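Local coordinates for protein hemolysin BL lytic component L1 (PDB 7NMQ) that forms one component of the alpha-helical pore-forming toxin haemolysin BL of Bacillus cereus, probably acting with partner components to permeabilise target-cell membranes, at residues Gln182-Gln187 with Leu283-Glu288; Thr186-Phe191 with Leu290-Gln295; Glu89-Tyr94 with Glu345-Ile350. One frame throughout, in Å; residues are numbered along the deposited sequence. Where two conformers were deposited one is given.

How the interactions relate
Interactions 1 and 2 are successive contacts between the same two helices, 173-200 and 275-325; they share T186 and Q187, their centres lie about 8 Å apart, and Y292 of interaction 2 packs on S185 and R184 of interaction 1. Interaction 1 is a buried polar contact between an arginine and an asparagine, whereas interaction 2, only partly buried, lays an aliphatic lysine chain over a tyrosine ring. Interaction 3 joins helices 45-103 and 330-357, with its centre about 44 Å from that of interaction 1, on the opposite side of the chain's centre. There an aromatic pair lies in the core while a glutamine amide lies against N348 nearer the surface. Along the chain, it encloses both other contacts.

Interaction 1: Gln182-Gln187 with Leu283-Glu288. With EDO (1,2-ethanediol), chain G.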
loop_
_atom_site.group_PDB
_atom_site.type_symbol
_atom_site.label_atom_id
_atom_site.label_comp_id
_atom_site.label_asym_id
_atom_site.label_seq_id
_atom_site.Cartn_x
_atom_site.Cartn_y
_atom_site.Cartn_z
ATOM N N GLN A 182 -22.403 1.246 5.299
ATOM C CA GLN A 182 -22.294 -0.162 5.745
ATOM C C GLN A 182 -21.674 -1.037 4.654
ATOM O O GLN A 182 -20.815 -1.871 4.970
ATOM C CB GLN A 182 -23.637 -0.751 6.181
ATOM C CG GLN A 182 -23.497 -2.145 6.796
ATOM C CD GLN A 182 -22.551 -2.208 7.982
ATOM O OE1 GLN A 182 -22.857 -1.749 9.078
ATOM N NE2 GLN A 182 -21.372 -2.783 7.785
ATOM N N LEU A 183 -22.146 -0.919 3.416
ATOM C CA LEU A 183 -21.636 -1.749 2.296
ATOM C C LEU A 183 -20.131 -1.478 2.157
ATOM O O LEU A 183 -19.343 -2.425 1.952
ATOM C CB LEU A 183 -22.352 -1.389 0.992
ATOM C CG LEU A 183 -23.772 -1.923 0.880
ATOM C CD1 LEU A 183 -24.473 -1.354 -0.350
ATOM C CD2 LEU A 183 -23.767 -3.437 0.870
ATOM N N ARG A 184 -19.706 -0.232 2.190
ATOM C CA ARG A 184 -18.280 0.113 1.991
ATOM C C ARG A 184 -17.437 -0.436 3.154
ATOM O O ARG A 184 -16.326 -0.922 2.905
ATOM C CB ARG A 184 -18.126 1.621 1.841
ATOM C CG ARG A 184 -18.577 2.158 0.490
ATOM C CD ARG A 184 -17.806 1.541 -0.685
ATOM N NE ARG A 184 -16.357 1.690 -0.588
ATOM C CZ ARG A 184 -15.684 2.809 -0.773
ATOM N NH1 ARG A 184 -16.332 3.910 -1.108
ATOM N NH2 ARG A 184 -14.356 2.833 -0.605
ATOM N N SER A 185 -17.916 -0.405 4.392
ATOM C CA SER A 185 -17.092 -0.909 5.527
ATOM C C SER A 185 -17.038 -2.449 5.467
ATOM O O SER A 185 -15.978 -3.039 5.719
ATOM C CB SER A 185 -17.565 -0.368 6.849
ATOM O OG SER A 185 -18.934 -0.643 7.070
ATOM N N THR A 186 -18.126 -3.101 5.067
ATOM C CA THR A 186 -18.129 -4.566 4.866
ATOM C C THR A 186 -17.153 -4.898 3.748
ATOM O O THR A 186 -16.384 -5.865 3.864
ATOM C CB THR A 186 -19.542 -5.094 4.622
ATOM O OG1 THR A 186 -20.320 -4.719 5.757
ATOM C CG2 THR A 186 -19.617 -6.579 4.393
ATOM N N GLN A 187 -17.212 -4.156 2.659
ATOM C CA GLN A 187 -16.395 -4.457 1.481
ATOM C C GLN A 187 -14.915 -4.310 1.833
ATOM O O GLN A 187 -14.070 -5.147 1.386
ATOM C CB GLN A 187 -16.766 -3.474 0.372
ATOM C CG GLN A 187 -16.137 -3.827 -0.941
ATOM C CD GLN A 187 -16.539 -2.918 -2.068
ATOM O OE1 GLN A 187 -16.786 -3.349 -3.207
ATOM N NE2 GLN A 187 -16.592 -1.649 -1.754
ATOM N N LEU A 283 -21.423 10.922 -3.354
ATOM C CA LEU A 283 -20.724 11.693 -2.324
ATOM C C LEU A 283 -20.392 10.808 -1.136
ATOM O O LEU A 283 -19.287 10.998 -0.548
ATOM C CB LEU A 283 -21.573 12.874 -1.883
ATOM C CG LEU A 283 -21.788 13.891 -2.998
ATOM C CD1 LEU A 283 -22.740 14.926 -2.478
ATOM C CD2 LEU A 283 -20.485 14.534 -3.475
ATOM N N THR A 284 -21.278 9.917 -0.758
ATOM C CA THR A 284 -21.025 9.058 0.420
ATOM C C THR A 284 -19.881 8.092 0.099
ATOM O O THR A 284 -18.990 7.856 0.902
ATOM C CB THR A 284 -22.287 8.330 0.871
ATOM O OG1 THR A 284 -23.298 9.304 1.137
ATOM C CG2 THR A 284 -22.033 7.527 2.123
ATOM N N ASN A 285 -19.905 7.531 -1.091
ATOM C CA ASN A 285 -18.839 6.639 -1.595
ATOM C C ASN A 285 -17.499 7.377 -1.526
ATOM O O ASN A 285 -16.531 6.796 -1.010
ATOM C CB ASN A 285 -19.175 6.194 -3.019
ATOM C CG ASN A 285 -18.161 5.249 -3.608
ATOM O OD1 ASN A 285 -18.034 4.151 -3.106
ATOM N ND2 ASN A 285 -17.552 5.640 -4.721
ATOM N N ALA A 286 -17.445 8.589 -2.064
ATOM C CA ALA A 286 -16.197 9.373 -2.069
ATOM C C ALA A 286 -15.764 9.648 -0.628
ATOM O O ALA A 286 -14.559 9.612 -0.359
ATOM C CB ALA A 286 -16.334 10.605 -2.899
ATOM N N LYS A 287 -16.695 9.989 0.243
ATOM C CA LYS A 287 -16.351 10.332 1.634
ATOM C C LYS A 287 -15.602 9.146 2.239
ATOM O O LYS A 287 -14.584 9.350 2.927
ATOM C CB LYS A 287 -17.646 10.626 2.379
ATOM C CG LYS A 287 -17.449 11.010 3.821
ATOM C CD LYS A 287 -18.741 11.467 4.456
ATOM C CE LYS A 287 -19.814 10.422 4.516
ATOM N NZ LYS A 287 -19.563 9.292 5.423
ATOM N N GLU A 288 -16.119 7.961 2.032
ATOM C CA GLU A 288 -15.531 6.770 2.647
ATOM C C GLU A 288 -14.115 6.574 2.092
ATOM O O GLU A 288 -13.168 6.334 2.864
ATOM C CB GLU A 288 -16.417 5.558 2.446
ATOM C CG GLU A 288 -17.757 5.671 3.160
ATOM C CD GLU A 288 -17.557 5.961 4.660
ATOM O OE1 GLU A 288 -16.851 5.184 5.353
ATOM O OE2 GLU A 288 -17.992 7.042 5.113
HETATM C C1 EDO G . -12.344 -0.697 0.461
HETATM O O1 EDO G . -12.206 -1.752 -0.436
HETATM C C2 EDO G . -13.536 0.133 0.213
HETATM O O2 EDO G . -14.806 -0.365 0.603
#
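The two helices come nearest at R184 and E288, whose CA atoms are 7.2 Å apart. R184 reaches across with a long chain that folds twice, about CB-CG and CG-CD, which swings its guanidinium onto N285. There NH1 makes a weak hydrogen bond to the backbone O of N285 at 2.9 Å, bent to 128° at the hydrogen. A second weak bond, from R184 NH1 to OD1 of N285 at 2.6 Å, is of doubtful weight: it is bent to 116°, OD1 lies oblique to the guanidinium, and the asparagine was deposited in two conformers. E288 supplies CB over one face of the guanidinium, while its carboxylate turns aside and takes K287 NZ in a 2.8 Å salt bridge at OE2; E181 is a second partner of that lysine. An ethanediol, probably from the crystallisation liquor, sits at the guanidinium edge, where its O2 accepts from R184 NE at 2.8 Å and donates to R184 O. Arginine suits this buried place because its several N-H groups can serve different acceptors, NH2 going to T289. N285 has partners of its own: ND2 donates to A226 O in strand 225-230 and to Q34. The result is a buried polar contact between two helices of an alpha-helical bundle, consistent with the ClyA-like family, linked to the two-stranded hairpin through one asparagine.

Interaction 2: Thr186-Phe191 with Leu290-Gln295; sequences TQKKHF and LAYLYQ
A CH-pi contact with a cation-pi component joins K188 to Y292, a partly buried contact between helix 173-200 and helix 275-325. The helices stand fairly far apart here, with 8.9 Å between the CA atoms of K188 and Y292, and the two long side chains bridge the gap by running alongside each other, pointing opposite ways. K188 leaves the helix with CG anti to the backbone N (chi1 -177°) and stays extended as far as CE, which carries its methylene CD over the centre of the tyrosine ring, 3.4 Å from the centroid of Y292 and 9° off the ring normal. CE follows over the CD1 side of the same ring. The chain bends only at chi4, and NZ ends 4.9 Å from the Y292 centroid, still over the face. The methylenes make the intimate contact; the ammonium lies farther off, donates to Y27 OH, and has D192 only as a long, weak ion pair. Lysine fits because its aliphatic length can cover a ring while its ammonium continues to a polar partner; the flat, electron-rich face of Y292 gives the methylenes, and more weakly the ammonium, a surface to lie on. Around the pair, the Y292 side chain rests against R184 and S185 of its partner helix, Y27 brings in helix 10-33, which also packs on L293 and F191, and helix 247-272 covers T186, Q187 and H190.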
loop_
_atom_site.group_PDB
_atom_site.type_symbol
_atom_site.label_atom_id
_atom_site.label_comp_id
_atom_site.label_asym_id
_atom_site.label_seq_id
_atom_site.Cartn_x
_atom_site.Cartn_y
_atom_site.Cartn_z
ATOM N N THR A 186 -18.126 -3.101 5.067
ATOM C CA THR A 186 -18.129 -4.566 4.866
ATOM C C THR A 186 -17.153 -4.898 3.748
ATOM O O THR A 186 -16.384 -5.865 3.864
ATOM C CB THR A 186 -19.542 -5.094 4.622
ATOM O OG1 THR A 186 -20.320 -4.719 5.757
ATOM C CG2 THR A 186 -19.617 -6.579 4.393
ATOM N N GLN A 187 -17.212 -4.156 2.659
ATOM C CA GLN A 187 -16.395 -4.457 1.481
ATOM C C GLN A 187 -14.915 -4.310 1.833
ATOM O O GLN A 187 -14.070 -5.147 1.386
ATOM C CB GLN A 187 -16.766 -3.474 0.372
ATOM C CG GLN A 187 -16.137 -3.827 -0.941
ATOM C CD GLN A 187 -16.539 -2.918 -2.068
ATOM O OE1 GLN A 187 -16.786 -3.349 -3.207
ATOM N NE2 GLN A 187 -16.592 -1.649 -1.754
ATOM N N LYS A 188 -14.554 -3.268 2.573
ATOM C CA LYS A 188 -13.138 -3.041 2.921
ATOM C C LYS A 188 -12.655 -4.210 3.768
ATOM O O LYS A 188 -11.502 -4.619 3.562
ATOM C CB LYS A 188 -13.016 -1.729 3.690
ATOM C CG LYS A 188 -11.579 -1.364 4.040
ATOM C CD LYS A 188 -11.386 -0.019 4.635
ATOM C CE LYS A 188 -9.918 0.341 4.744
ATOM N NZ LYS A 188 -9.076 -0.194 3.635
ATOM N N LYS A 189 -13.471 -4.669 4.707
ATOM C CA LYS A 189 -13.123 -5.840 5.544
ATOM C C LYS A 189 -12.891 -7.068 4.658
ATOM O O LYS A 189 -11.945 -7.826 4.893
ATOM C CB LYS A 189 -14.187 -6.137 6.603
ATOM C CG LYS A 189 -13.780 -7.160 7.637
ATOM C CD LYS A 189 -12.410 -6.928 8.276
ATOM C CE LYS A 189 -12.188 -7.715 9.547
ATOM N NZ LYS A 189 -11.959 -9.150 9.280
ATOM N N HIS A 190 -13.730 -7.318 3.662
ATOM C CA HIS A 190 -13.523 -8.465 2.754
ATOM C C HIS A 190 -12.158 -8.341 2.073
ATOM O O HIS A 190 -11.432 -9.339 1.979
ATOM C CB HIS A 190 -14.620 -8.599 1.698
ATOM C CG HIS A 190 -15.916 -9.097 2.232
ATOM N ND1 HIS A 190 -16.054 -10.334 2.848
ATOM C CD2 HIS A 190 -17.166 -8.543 2.184
ATOM C CE1 HIS A 190 -17.343 -10.497 3.169
ATOM N NE2 HIS A 190 -18.042 -9.387 2.781
ATOM N N PHE A 191 -11.821 -7.166 1.555
ATOM C CA PHE A 191 -10.546 -6.976 0.824
ATOM C C PHE A 191 -9.392 -7.138 1.803
ATOM O O PHE A 191 -8.346 -7.762 1.484
ATOM C CB PHE A 191 -10.514 -5.600 0.173
ATOM C CG PHE A 191 -9.499 -5.512 -0.922
ATOM C CD1 PHE A 191 -9.871 -5.924 -2.194
ATOM C CD2 PHE A 191 -8.222 -5.032 -0.738
ATOM C CE1 PHE A 191 -8.991 -5.840 -3.255
ATOM C CE2 PHE A 191 -7.354 -4.965 -1.813
ATOM C CZ PHE A 191 -7.728 -5.370 -3.048
ATOM N N LEU A 290 -12.077 8.742 0.765
ATOM C CA LEU A 290 -11.077 9.769 1.161
ATOM C C LEU A 290 -10.544 9.454 2.559
ATOM O O LEU A 290 -9.371 9.779 2.773
ATOM C CB LEU A 290 -11.708 11.147 1.165
ATOM C CG LEU A 290 -12.058 11.719 -0.209
ATOM C CD1 LEU A 290 -12.629 13.120 -0.072
ATOM C CD2 LEU A 290 -10.918 11.700 -1.173
ATOM N N ALA A 291 -11.349 8.942 3.476
ATOM C CA ALA A 291 -10.895 8.550 4.826
ATOM C C ALA A 291 -9.998 7.309 4.716
ATOM O O ALA A 291 -8.924 7.324 5.314
ATOM C CB ALA A 291 -12.044 8.290 5.759
ATOM N N TYR A 292 -10.389 6.315 3.916
ATOM C CA TYR A 292 -9.572 5.095 3.735
ATOM C C TYR A 292 -8.194 5.479 3.168
ATOM O O TYR A 292 -7.171 4.833 3.526
ATOM C CB TYR A 292 -10.306 4.097 2.852
ATOM C CG TYR A 292 -11.584 3.557 3.435
ATOM C CD1 TYR A 292 -11.801 3.472 4.806
ATOM C CD2 TYR A 292 -12.519 2.983 2.614
ATOM C CE1 TYR A 292 -12.983 2.958 5.327
ATOM C CE2 TYR A 292 -13.705 2.470 3.122
ATOM C CZ TYR A 292 -13.939 2.426 4.484
ATOM O OH TYR A 292 -15.161 1.925 4.918
ATOM N N LEU A 293 -8.120 6.471 2.286
ATOM C CA LEU A 293 -6.838 6.914 1.693
ATOM C C LEU A 293 -5.900 7.384 2.808
ATOM O O LEU A 293 -4.736 6.925 2.817
ATOM C CB LEU A 293 -7.042 8.026 0.663
ATOM C CG LEU A 293 -7.371 7.576 -0.751
ATOM C CD1 LEU A 293 -7.987 8.719 -1.557
ATOM C CD2 LEU A 293 -6.102 7.096 -1.446
ATOM N N TYR A 294 -6.314 8.289 3.690
ATOM C CA TYR A 294 -5.319 8.784 4.671
ATOM C C TYR A 294 -5.004 7.631 5.643
ATOM O O TYR A 294 -3.841 7.549 6.100
ATOM C CB TYR A 294 -5.718 10.105 5.329
ATOM C CG TYR A 294 -6.732 10.048 6.428
ATOM C CD1 TYR A 294 -6.417 9.563 7.680
ATOM C CD2 TYR A 294 -8.003 10.611 6.276
ATOM C CE1 TYR A 294 -7.361 9.538 8.701
ATOM C CE2 TYR A 294 -8.938 10.604 7.302
ATOM C CZ TYR A 294 -8.627 10.052 8.526
ATOM O OH TYR A 294 -9.552 10.057 9.537
ATOM N N GLN A 295 -5.943 6.733 5.920
ATOM C CA GLN A 295 -5.707 5.595 6.839
ATOM C C GLN A 295 -4.652 4.666 6.241
ATOM O O GLN A 295 -3.802 4.133 6.984
ATOM C CB GLN A 295 -6.972 4.810 7.129
ATOM C CG GLN A 295 -8.010 5.629 7.863
ATOM C CD GLN A 295 -9.356 4.936 7.812
ATOM O OE1 GLN A 295 -9.524 3.805 7.315
ATOM N NE2 GLN A 295 -10.321 5.589 8.382
#

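Interaction 3: Glu89-Tyr94 with Glu345-Ile350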
loop_
_atom_site.group_PDB
_atom_site.type_symbol
_atom_site.label_atom_id
_atom_site.label_comp_id
_atom_site.label_asym_id
_atom_site.label_seq_id
_atom_site.Cartn_x
_atom_site.Cartn_y
_atom_site.Cartn_z
ATOM N N GLU A 89 22.427 -6.799 -4.842
ATOM C CA GLU A 89 23.421 -6.822 -5.949
ATOM C C GLU A 89 24.794 -6.456 -5.364
ATOM O O GLU A 89 25.790 -7.087 -5.770
ATOM C CB GLU A 89 23.036 -5.898 -7.101
ATOM C CG GLU A 89 21.601 -6.111 -7.561
ATOM C CD GLU A 89 21.306 -6.806 -8.887
ATOM O OE1 GLU A 89 21.316 -6.128 -9.924
ATOM O OE2 GLU A 89 20.968 -7.993 -8.871
ATOM N N GLN A 90 24.873 -5.511 -4.424
ATOM C CA GLN A 90 26.186 -5.157 -3.842
ATOM C C GLN A 90 26.708 -6.355 -3.040
ATOM O O GLN A 90 27.886 -6.687 -3.185
ATOM C CB GLN A 90 26.065 -3.922 -2.959
ATOM C CG GLN A 90 27.423 -3.426 -2.510
ATOM C CD GLN A 90 27.391 -2.162 -1.704
ATOM O OE1 GLN A 90 26.361 -1.598 -1.440
ATOM N NE2 GLN A 90 28.544 -1.661 -1.353
ATOM N N PHE A 91 25.908 -6.940 -2.188
ATOM C CA PHE A 91 26.321 -8.073 -1.317
ATOM C C PHE A 91 26.809 -9.224 -2.206
ATOM O O PHE A 91 27.897 -9.783 -1.978
ATOM C CB PHE A 91 25.178 -8.513 -0.411
ATOM C CG PHE A 91 25.630 -9.504 0.612
ATOM C CD1 PHE A 91 25.734 -10.835 0.309
ATOM C CD2 PHE A 91 26.188 -9.059 1.799
ATOM C CE1 PHE A 91 26.244 -11.725 1.241
ATOM C CE2 PHE A 91 26.673 -9.941 2.740
ATOM C CZ PHE A 91 26.711 -11.276 2.454
ATOM N N GLN A 92 26.044 -9.537 -3.268
ATOM C CA GLN A 92 26.407 -10.686 -4.132
ATOM C C GLN A 92 27.744 -10.392 -4.791
ATOM O O GLN A 92 28.544 -11.319 -4.987
ATOM C CB GLN A 92 25.373 -10.968 -5.206
ATOM C CG GLN A 92 24.002 -11.341 -4.665
ATOM C CD GLN A 92 23.995 -12.620 -3.871
ATOM O OE1 GLN A 92 24.795 -13.527 -4.138
ATOM N NE2 GLN A 92 23.065 -12.710 -2.930
ATOM N N ASN A 93 27.949 -9.149 -5.203
ATOM C CA ASN A 93 29.177 -8.764 -5.909
ATOM C C ASN A 93 30.384 -8.675 -4.946
ATOM O O ASN A 93 31.515 -8.826 -5.433
ATOM C CB ASN A 93 28.967 -7.462 -6.654
ATOM C CG ASN A 93 30.126 -7.244 -7.588
ATOM O OD1 ASN A 93 30.525 -8.154 -8.328
ATOM N ND2 ASN A 93 30.686 -6.071 -7.525
ATOM N N TYR A 94 30.167 -8.393 -3.673
ATOM C CA TYR A 94 31.261 -8.306 -2.670
ATOM C C TYR A 94 31.581 -9.724 -2.175
ATOM O O TYR A 94 32.681 -9.905 -1.637
ATOM C CB TYR A 94 30.911 -7.388 -1.494
ATOM C CG TYR A 94 31.216 -5.923 -1.654
ATOM C CD1 TYR A 94 30.702 -5.175 -2.694
ATOM C CD2 TYR A 94 32.091 -5.268 -0.812
ATOM C CE1 TYR A 94 30.977 -3.828 -2.867
ATOM C CE2 TYR A 94 32.381 -3.924 -0.972
ATOM C CZ TYR A 94 31.832 -3.187 -1.992
ATOM O OH TYR A 94 32.151 -1.858 -2.119
ATOM N N GLU A 345 22.500 -16.363 0.703
ATOM C CA GLU A 345 21.276 -17.108 0.352
ATOM C C GLU A 345 20.043 -16.267 0.689
ATOM O O GLU A 345 19.118 -16.210 -0.132
ATOM C CB GLU A 345 21.315 -18.476 1.021
ATOM C CG GLU A 345 22.406 -19.343 0.404
ATOM C CD GLU A 345 22.638 -20.734 0.982
ATOM O OE1 GLU A 345 21.706 -21.270 1.623
ATOM O OE2 GLU A 345 23.754 -21.303 0.766
ATOM N N SER A 346 19.987 -15.659 1.875
ATOM C CA SER A 346 18.769 -14.912 2.306
ATOM C C SER A 346 18.595 -13.644 1.443
ATOM O O SER A 346 17.470 -13.352 0.972
ATOM C CB SER A 346 18.777 -14.623 3.789
ATOM O OG SER A 346 20.004 -14.048 4.222
ATOM N N TRP A 347 19.674 -12.941 1.137
ATOM C CA TRP A 347 19.622 -11.768 0.239
ATOM C C TRP A 347 19.168 -12.189 -1.161
ATOM O O TRP A 347 18.290 -11.502 -1.728
ATOM C CB TRP A 347 20.941 -11.010 0.211
ATOM C CG TRP A 347 21.109 -10.111 1.391
ATOM C CD1 TRP A 347 21.947 -10.273 2.463
ATOM C CD2 TRP A 347 20.341 -8.925 1.657
ATOM N NE1 TRP A 347 21.774 -9.251 3.349
ATOM C CE2 TRP A 347 20.787 -8.422 2.890
ATOM C CE3 TRP A 347 19.353 -8.247 0.933
ATOM C CZ2 TRP A 347 20.295 -7.257 3.432
ATOM C CZ3 TRP A 347 18.851 -7.104 1.497
ATOM C CH2 TRP A 347 19.313 -6.615 2.726
ATOM N N ASN A 348 19.672 -13.286 -1.696
ATOM C CA ASN A 348 19.245 -13.704 -3.052
ATOM C C ASN A 348 17.745 -14.020 -3.007
ATOM O O ASN A 348 17.028 -13.682 -3.973
ATOM C CB ASN A 348 20.065 -14.881 -3.544
ATOM C CG ASN A 348 19.541 -15.355 -4.865
ATOM O OD1 ASN A 348 19.587 -14.628 -5.858
ATOM N ND2 ASN A 348 18.923 -16.517 -4.834
ATOM N N ASP A 349 17.275 -14.554 -1.885
ATOM C CA ASP A 349 15.869 -15.008 -1.741
ATOM C C ASP A 349 14.895 -13.824 -1.789
ATOM O O ASP A 349 13.763 -14.031 -2.144
ATOM C CB ASP A 349 15.692 -15.830 -0.462
ATOM C CG ASP A 349 14.251 -16.165 -0.124
ATOM O OD1 ASP A 349 13.704 -17.057 -0.771
ATOM O OD2 ASP A 349 13.669 -15.492 0.768
ATOM N N ILE A 350 15.314 -12.620 -1.441
ATOM C CA ILE A 350 14.413 -11.442 -1.369
ATOM C C ILE A 350 14.459 -10.655 -2.682
ATOM O O ILE A 350 13.615 -9.792 -2.873
ATOM C CB ILE A 350 14.789 -10.580 -0.152
ATOM C CG1 ILE A 350 13.630 -9.732 0.324
ATOM C CG2 ILE A 350 16.009 -9.727 -0.405
ATOM C CD1 ILE A 350 13.947 -8.962 1.569
#
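Over one face of the F91 ring, toward the rim, lies CD1 of W347, 4.2 Å above the plane. The phenyl and the five-membered ring are tilted by 28° and slid apart, their centroids 5.2 Å from each other, so overlap is slight: the nearest atoms are F91 CG and W347 CD1, and from the indole's side the approach is oblique. F91 holds CG anti to its backbone nitrogen (chi1 -171°), which directs the ring at the neighbouring helix. W347 suits a buried junction because a broad indole can meet several elements at once: it packs on W311, M314 and Y318 of helix 275-325, on L10 and on Y87, while its polar NE1 donates to L5 O. Nearer the surface, Q92 NE2 comes 3.7 Å from the backbone N of N348 and also touches its CB. The Q92 chain curls at its first two torsions so that NE2 donates to D88, one turn earlier, while OE1 accepts from K344. Glutamine suits the place because its amide can donate and accept at once, here to D88 on its own helix and from K344 on the other. The short axes approach to 9.8 Å and cross at -142°, roughly antiparallel. An aromatic pair edged by one glutamine amide is how helix 330-357 docks on long helix 45-103 in this elongated helical bundle, close to the N-terminal residues.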